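Local atomic coordinates of A rubisco-like protein (Burkholderia fungorum, PDB entry 3NWR), a protein that belongs to the rubisco-like proteins, relatives of the rubisco large chain, and is probably a lyase whose own reaction is not established. Residues Thr14-Tyr19 and Arg93-Phe98; Arg128-Arg133 and Gly298-Ala303. One frame throughout, in Å; residues are numbered along the deposited sequence.

In the fold
Contact 1 and contact 2 sit next to each other, their centres about 10 Å apart, and share one antiparallel sheet of the rubisco-type N-terminal domain. Contact 1 pairs strands 14-23 and 89-99 inside that sheet; contact 2 ties its edge strand, 126-133, to the catalytic TIM-barrel domain. Strand 14-23 lies between 89-99 and 126-133. D18 joins the contacts: its O probably accepts a hydrogen bond from L130 N (2.8 Å), and its OD1 forms a salt bridge with R133 NH2 (2.9 Å). The centre of contact 1 lies about 23 Å from the centre of the chain, that of contact 2 about 14 Å. K195, carboxylated at its NZ, belongs to the barrel domain and to neither contact.

Contact 1: Thr14-Tyr19 and Arg93-Phe98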
loop_
_atom_site.group_PDB
_atom_site.type_symbol
_atom_site.label_atom_id
_atom_site.label_comp_id
_atom_site.label_asym_id
_atom_site.label_seq_id
_atom_site.Cartn_x
_atom_site.Cartn_y
_atom_site.Cartn_z
ATOM N N THR A 14 -24.505 6.670 4.671
ATOM C CA THR A 14 -23.228 7.335 4.415
ATOM C C THR A 14 -22.136 6.801 5.325
ATOM O O THR A 14 -22.406 6.145 6.321
ATOM C CB THR A 14 -23.302 8.856 4.657
ATOM O OG1 THR A 14 -23.521 9.110 6.053
ATOM C CG2 THR A 14 -24.412 9.488 3.843
ATOM N N LEU A 15 -20.892 7.086 4.962
ATOM C CA LEU A 15 -19.798 6.998 5.914
ATOM C C LEU A 15 -19.123 8.365 5.962
ATOM O O LEU A 15 -19.333 9.209 5.085
ATOM C CB LEU A 15 -18.801 5.891 5.535
ATOM C CG LEU A 15 -18.081 6.048 4.193
ATOM C CD1 LEU A 15 -16.892 7.013 4.290
ATOM C CD2 LEU A 15 -17.628 4.677 3.699
ATOM N N GLU A 16 -18.324 8.593 6.992
ATOM C CA GLU A 16 -17.600 9.844 7.112
ATOM C C GLU A 16 -16.094 9.626 7.192
ATOM O O GLU A 16 -15.619 8.631 7.741
ATOM C CB GLU A 16 -18.092 10.640 8.314
ATOM C CG GLU A 16 -19.532 11.084 8.140
ATOM C CD GLU A 16 -20.071 11.832 9.334
ATOM O OE1 GLU A 16 -19.304 12.092 10.291
ATOM O OE2 GLU A 16 -21.275 12.163 9.306
ATOM N N ALA A 17 -15.355 10.576 6.632
ATOM C CA ALA A 17 -13.903 10.525 6.642
ATOM C C ALA A 17 -13.367 11.893 7.037
ATOM O O ALA A 17 -13.782 12.904 6.472
ATOM C CB ALA A 17 -13.390 10.126 5.264
ATOM N N ASP A 18 -12.452 11.920 8.001
ATOM C CA ASP A 18 -11.840 13.170 8.456
ATOM C C ASP A 18 -10.443 13.292 7.867
ATOM O O ASP A 18 -9.700 12.305 7.830
ATOM C CB ASP A 18 -11.717 13.198 9.985
ATOM C CG ASP A 18 -13.058 13.300 10.693
ATOM O OD1 ASP A 18 -14.088 13.516 10.029
ATOM O OD2 ASP A 18 -13.065 13.172 11.933
ATOM N N TYR A 19 -10.080 14.496 7.425
ATOM C CA TYR A 19 -8.755 14.769 6.869
ATOM C C TYR A 19 -8.124 15.991 7.496
ATOM O O TYR A 19 -8.817 16.870 8.008
ATOM C CB TYR A 19 -8.832 15.032 5.362
ATOM C CG TYR A 19 -9.464 13.923 4.575
ATOM C CD1 TYR A 19 -8.684 12.983 3.917
ATOM C CD2 TYR A 19 -10.844 13.821 4.481
ATOM C CE1 TYR A 19 -9.273 11.962 3.187
ATOM C CE2 TYR A 19 -11.437 12.805 3.756
ATOM C CZ TYR A 19 -10.646 11.876 3.124
ATOM O OH TYR A 19 -11.236 10.861 2.412
ATOM N N ARG A 93 -8.820 21.003 9.314
ATOM C CA ARG A 93 -9.401 19.682 9.517
ATOM C C ARG A 93 -10.754 19.687 8.836
ATOM O O ARG A 93 -11.542 20.614 9.026
ATOM C CB ARG A 93 -9.577 19.358 11.006
ATOM C CG ARG A 93 -10.011 17.907 11.245
ATOM C CD ARG A 93 -10.223 17.560 12.714
ATOM N NE ARG A 93 -10.720 16.191 12.858
ATOM C CZ ARG A 93 -10.019 15.184 13.368
ATOM N NH1 ARG A 93 -8.786 15.388 13.813
ATOM N NH2 ARG A 93 -10.557 13.971 13.450
ATOM N N ILE A 94 -11.026 18.668 8.028
ATOM C CA ILE A 94 -12.297 18.615 7.321
ATOM C C ILE A 94 -12.948 17.253 7.500
ATOM O O ILE A 94 -12.275 16.267 7.794
ATOM C CB ILE A 94 -12.132 18.916 5.824
ATOM C CG1 ILE A 94 -11.369 17.784 5.129
ATOM C CG2 ILE A 94 -11.437 20.270 5.623
ATOM C CD1 ILE A 94 -11.332 17.920 3.629
ATOM N N THR A 95 -14.266 17.210 7.345
ATOM C CA THR A 95 -14.981 15.946 7.339
ATOM C C THR A 95 -15.756 15.844 6.044
ATOM O O THR A 95 -16.493 16.769 5.686
ATOM C CB THR A 95 -15.976 15.838 8.514
ATOM O OG1 THR A 95 -15.264 15.847 9.755
ATOM C CG2 THR A 95 -16.781 14.549 8.409
ATOM N N LEU A 96 -15.579 14.729 5.333
ATOM C CA LEU A 96 -16.373 14.435 4.147
ATOM C C LEU A 96 -17.403 13.352 4.444
ATOM O O LEU A 96 -17.149 12.438 5.227
ATOM C CB LEU A 96 -15.492 13.986 2.977
ATOM C CG LEU A 96 -14.416 14.964 2.521
ATOM C CD1 LEU A 96 -13.731 14.431 1.263
ATOM C CD2 LEU A 96 -15.010 16.331 2.273
ATOM N N SER A 97 -18.565 13.468 3.808
ATOM C CA SER A 97 -19.608 12.454 3.894
ATOM C C SER A 97 -19.765 11.791 2.531
ATOM O O SER A 97 -19.987 12.474 1.533
ATOM C CB SER A 97 -20.934 13.095 4.314
ATOM O OG SER A 97 -21.973 12.132 4.402
ATOM N N PHE A 98 -19.631 10.466 2.492
ATOM C CA PHE A 98 -19.698 9.701 1.248
ATOM C C PHE A 98 -20.936 8.816 1.214
ATOM O O PHE A 98 -21.199 8.100 2.176
ATOM C CB PHE A 98 -18.478 8.784 1.128
ATOM C CG PHE A 98 -17.209 9.495 0.739
ATOM C CD1 PHE A 98 -16.301 9.908 1.703
ATOM C CD2 PHE A 98 -16.917 9.722 -0.598
ATOM C CE1 PHE A 98 -15.127 10.552 1.332
ATOM C CE2 PHE A 98 -15.743 10.373 -0.972
ATOM C CZ PHE A 98 -14.857 10.789 -0.010
HETATM O O HOH W 1 -22.869 11.610 6.947
#
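D18 and T95 stand side by side on one face of an antiparallel β-sheet, the sheet of the rubisco N-terminal domain, in a non-hydrogen-bonded pair that brings their CA atoms within 4.3 Å. T95 OG1 donates to D18 OD1 at 2.6 Å, coming from above the carboxylate plane. The other oxygen serves R93: its extended chain, with CG anti to the backbone N (chi1 -172°), carries the guanidinium across to the neighbouring strand, where NH2 reaches D18 OD2 at 3.0 Å. The bond lies near the guanidinium plane, but it meets OD2 on the anti side of the carboxylate and tilted out of the carboxylate plane, the two flat groups being turned 75° apart. R133 of the next strand makes a further salt bridge to OD1, so this buried carboxylate probably stays ionised. E16, on the same face, also pairs with R133.

The opposite face is apolar and packs partly against helix 107-114. The Y19 ring crosses L96 at about a right angle, with CE2 3.8 Å from L96 CD1, while Y19 CB rests on I94 CG1; the phenol OH passes beyond them to V114 O. Farther along, L15 CD1 meets F98 CD1 at 3.9 Å, and the short methyl of A17 lies between L15 and Y19 along the strand, its CB at the edge of the F98 ring. Paired amides join the backbones, as where L96 N meets A17 O at 2.8 Å. At the T14 end the short hydroxyls of T14 and S97 share one water, which lies 2.7 Å from T14 OG1 and donates to E16 OE2 at 2.9 Å.

Contact 2: Arg128-Arg133 and Gly298-Ala303; sequences RLLSLR and GMSFQA
The guanidinium of R128 has the peptide of M299 over one face, where M299 C lies 3.8 Å above the plane and toward its rim, and S300 OG at its edge. NE points almost straight at that hydroxyl (2.8 Å, 170°), an in-plane bond made possible by a chain extended from CG to NE, which runs alongside G298. NH1 turns to S292 O. Serine suits this place because its short side chain offers an acceptor right beside the backbone.

The amide of Q302 is the second flat group. Its chain bends at chi2 (-70°), so that OE1 passes close to S131 and accepts from L132 N at 2.9 Å. Water 2 joins NE2 to L132 O, so the amide serves both the N-H and, through the water, the C=O of L132, much as a neighbouring strand would. Between these polar grips A303, small enough for close approach, sets CB 3.6 Å from L129 CG, and L129 CD2 lies beside M299 CG.

Two parallel bridges, R128 with G298 and L129 with M299, make a brief pairing along the edge strand before S300, at the N-cap position, leads into helix 301-309. Opposite D18, L130 and S131 form a classic β bulge. The whole is an interdomain joint, fastening the edge of the N-terminal sheet to a helix of the rubisco-type TIM barrel.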
loop_
_atom_site.group_PDB
_atom_site.type_symbol
_atom_site.label_atom_id
_atom_site.label_comp_id
_atom_site.label_asym_id
_atom_site.label_seq_id
_atom_site.Cartn_x
_atom_site.Cartn_y
_atom_site.Cartn_z
ATOM N N ARG A 128 -3.845 14.263 4.682
ATOM C CA ARG A 128 -3.775 13.051 5.481
ATOM C C ARG A 128 -5.163 12.620 5.908
ATOM O O ARG A 128 -5.941 13.418 6.432
ATOM C CB ARG A 128 -2.906 13.267 6.713
ATOM C CG ARG A 128 -2.680 12.006 7.565
ATOM C CD ARG A 128 -1.769 12.371 8.700
ATOM N NE ARG A 128 -1.535 11.312 9.671
ATOM C CZ ARG A 128 -0.383 10.665 9.806
ATOM N NH1 ARG A 128 0.637 10.924 8.994
ATOM N NH2 ARG A 128 -0.261 9.758 10.760
ATOM N N LEU A 129 -5.471 11.348 5.679
ATOM C CA LEU A 129 -6.717 10.771 6.153
ATOM C C LEU A 129 -6.544 10.420 7.619
ATOM O O LEU A 129 -5.693 9.609 7.965
ATOM C CB LEU A 129 -7.041 9.514 5.352
ATOM C CG LEU A 129 -8.220 8.690 5.857
ATOM C CD1 LEU A 129 -9.520 9.483 5.827
ATOM C CD2 LEU A 129 -8.354 7.386 5.040
ATOM N N LEU A 130 -7.333 11.052 8.482
ATOM C CA LEU A 130 -7.195 10.882 9.931
ATOM C C LEU A 130 -8.047 9.753 10.502
ATOM O O LEU A 130 -7.590 8.981 11.348
ATOM C CB LEU A 130 -7.581 12.179 10.651
ATOM C CG LEU A 130 -6.883 13.444 10.166
ATOM C CD1 LEU A 130 -7.462 14.668 10.891
ATOM C CD2 LEU A 130 -5.384 13.341 10.383
ATOM N N SER A 131 -9.296 9.671 10.069
ATOM C CA SER A 131 -10.220 8.743 10.696
ATOM C C SER A 131 -11.417 8.453 9.804
ATOM O O SER A 131 -11.704 9.201 8.864
ATOM C CB SER A 131 -10.683 9.290 12.052
ATOM O OG SER A 131 -11.316 10.539 11.876
ATOM N N LEU A 132 -12.101 7.349 10.104
ATOM C CA LEU A 132 -13.287 6.924 9.367
ATOM C C LEU A 132 -14.385 6.570 10.352
ATOM O O LEU A 132 -14.111 6.073 11.448
ATOM C CB LEU A 132 -12.989 5.685 8.525
ATOM C CG LEU A 132 -12.009 5.891 7.371
ATOM C CD1 LEU A 132 -11.552 4.540 6.819
ATOM C CD2 LEU A 132 -12.653 6.724 6.285
ATOM N N ARG A 133 -15.629 6.813 9.954
ATOM C CA ARG A 133 -16.771 6.360 10.735
ATOM C C ARG A 133 -17.758 5.652 9.820
ATOM O O ARG A 133 -18.291 6.246 8.886
ATOM C CB ARG A 133 -17.448 7.537 11.434
ATOM C CG ARG A 133 -16.644 8.094 12.592
ATOM C CD ARG A 133 -17.322 9.310 13.205
ATOM N NE ARG A 133 -17.368 10.422 12.262
ATOM C CZ ARG A 133 -16.325 11.201 11.985
ATOM N NH1 ARG A 133 -15.157 10.985 12.579
ATOM N NH2 ARG A 133 -16.444 12.190 11.110
ATOM N N GLY A 298 -0.663 10.997 4.089
ATOM C CA GLY A 298 -0.922 9.581 4.283
ATOM C C GLY A 298 -2.138 9.246 5.124
ATOM O O GLY A 298 -3.225 9.772 4.889
ATOM N N MET A 299 -1.952 8.383 6.118
ATOM C CA MET A 299 -3.082 7.826 6.842
ATOM C C MET A 299 -2.736 7.639 8.310
ATOM O O MET A 299 -1.767 6.951 8.639
ATOM C CB MET A 299 -3.467 6.481 6.219
ATOM C CG MET A 299 -4.872 6.046 6.503
ATOM S SD MET A 299 -5.219 4.484 5.655
ATOM C CE MET A 299 -4.912 4.864 3.944
ATOM N N SER A 300 -3.513 8.260 9.196
ATOM C CA SER A 300 -3.378 7.992 10.629
ATOM C C SER A 300 -3.898 6.593 10.950
ATOM O O SER A 300 -4.662 5.996 10.174
ATOM C CB SER A 300 -4.157 9.017 11.457
ATOM O OG SER A 300 -3.701 10.328 11.179
ATOM N N PHE A 301 -3.500 6.069 12.101
ATOM C CA PHE A 301 -3.791 4.670 12.396
ATOM C C PHE A 301 -5.290 4.392 12.505
ATOM O O PHE A 301 -5.753 3.343 12.090
ATOM C CB PHE A 301 -3.060 4.210 13.668
ATOM C CG PHE A 301 -3.153 2.727 13.926
ATOM C CD1 PHE A 301 -2.305 1.831 13.279
ATOM C CD2 PHE A 301 -4.075 2.238 14.830
ATOM C CE1 PHE A 301 -2.394 0.453 13.538
ATOM C CE2 PHE A 301 -4.167 0.876 15.095
ATOM C CZ PHE A 301 -3.320 -0.016 14.445
ATOM N N GLN A 302 -6.060 5.320 13.067
ATOM C CA GLN A 302 -7.495 5.070 13.238
ATOM C C GLN A 302 -8.138 4.653 11.916
ATOM O O GLN A 302 -8.896 3.675 11.856
ATOM C CB GLN A 302 -8.186 6.320 13.791
ATOM C CG GLN A 302 -9.537 6.076 14.434
ATOM C CD GLN A 302 -10.619 5.704 13.445
ATOM O OE1 GLN A 302 -10.584 6.082 12.266
ATOM N NE2 GLN A 302 -11.598 4.940 13.922
ATOM N N ALA A 303 -7.824 5.399 10.860
ATOM C CA ALA A 303 -8.370 5.116 9.540
ATOM C C ALA A 303 -7.790 3.813 8.973
ATOM O O ALA A 303 -8.524 2.960 8.463
ATOM C CB ALA A 303 -8.101 6.278 8.588
HETATM O O HOH W 2 -13.729 3.487 12.419
#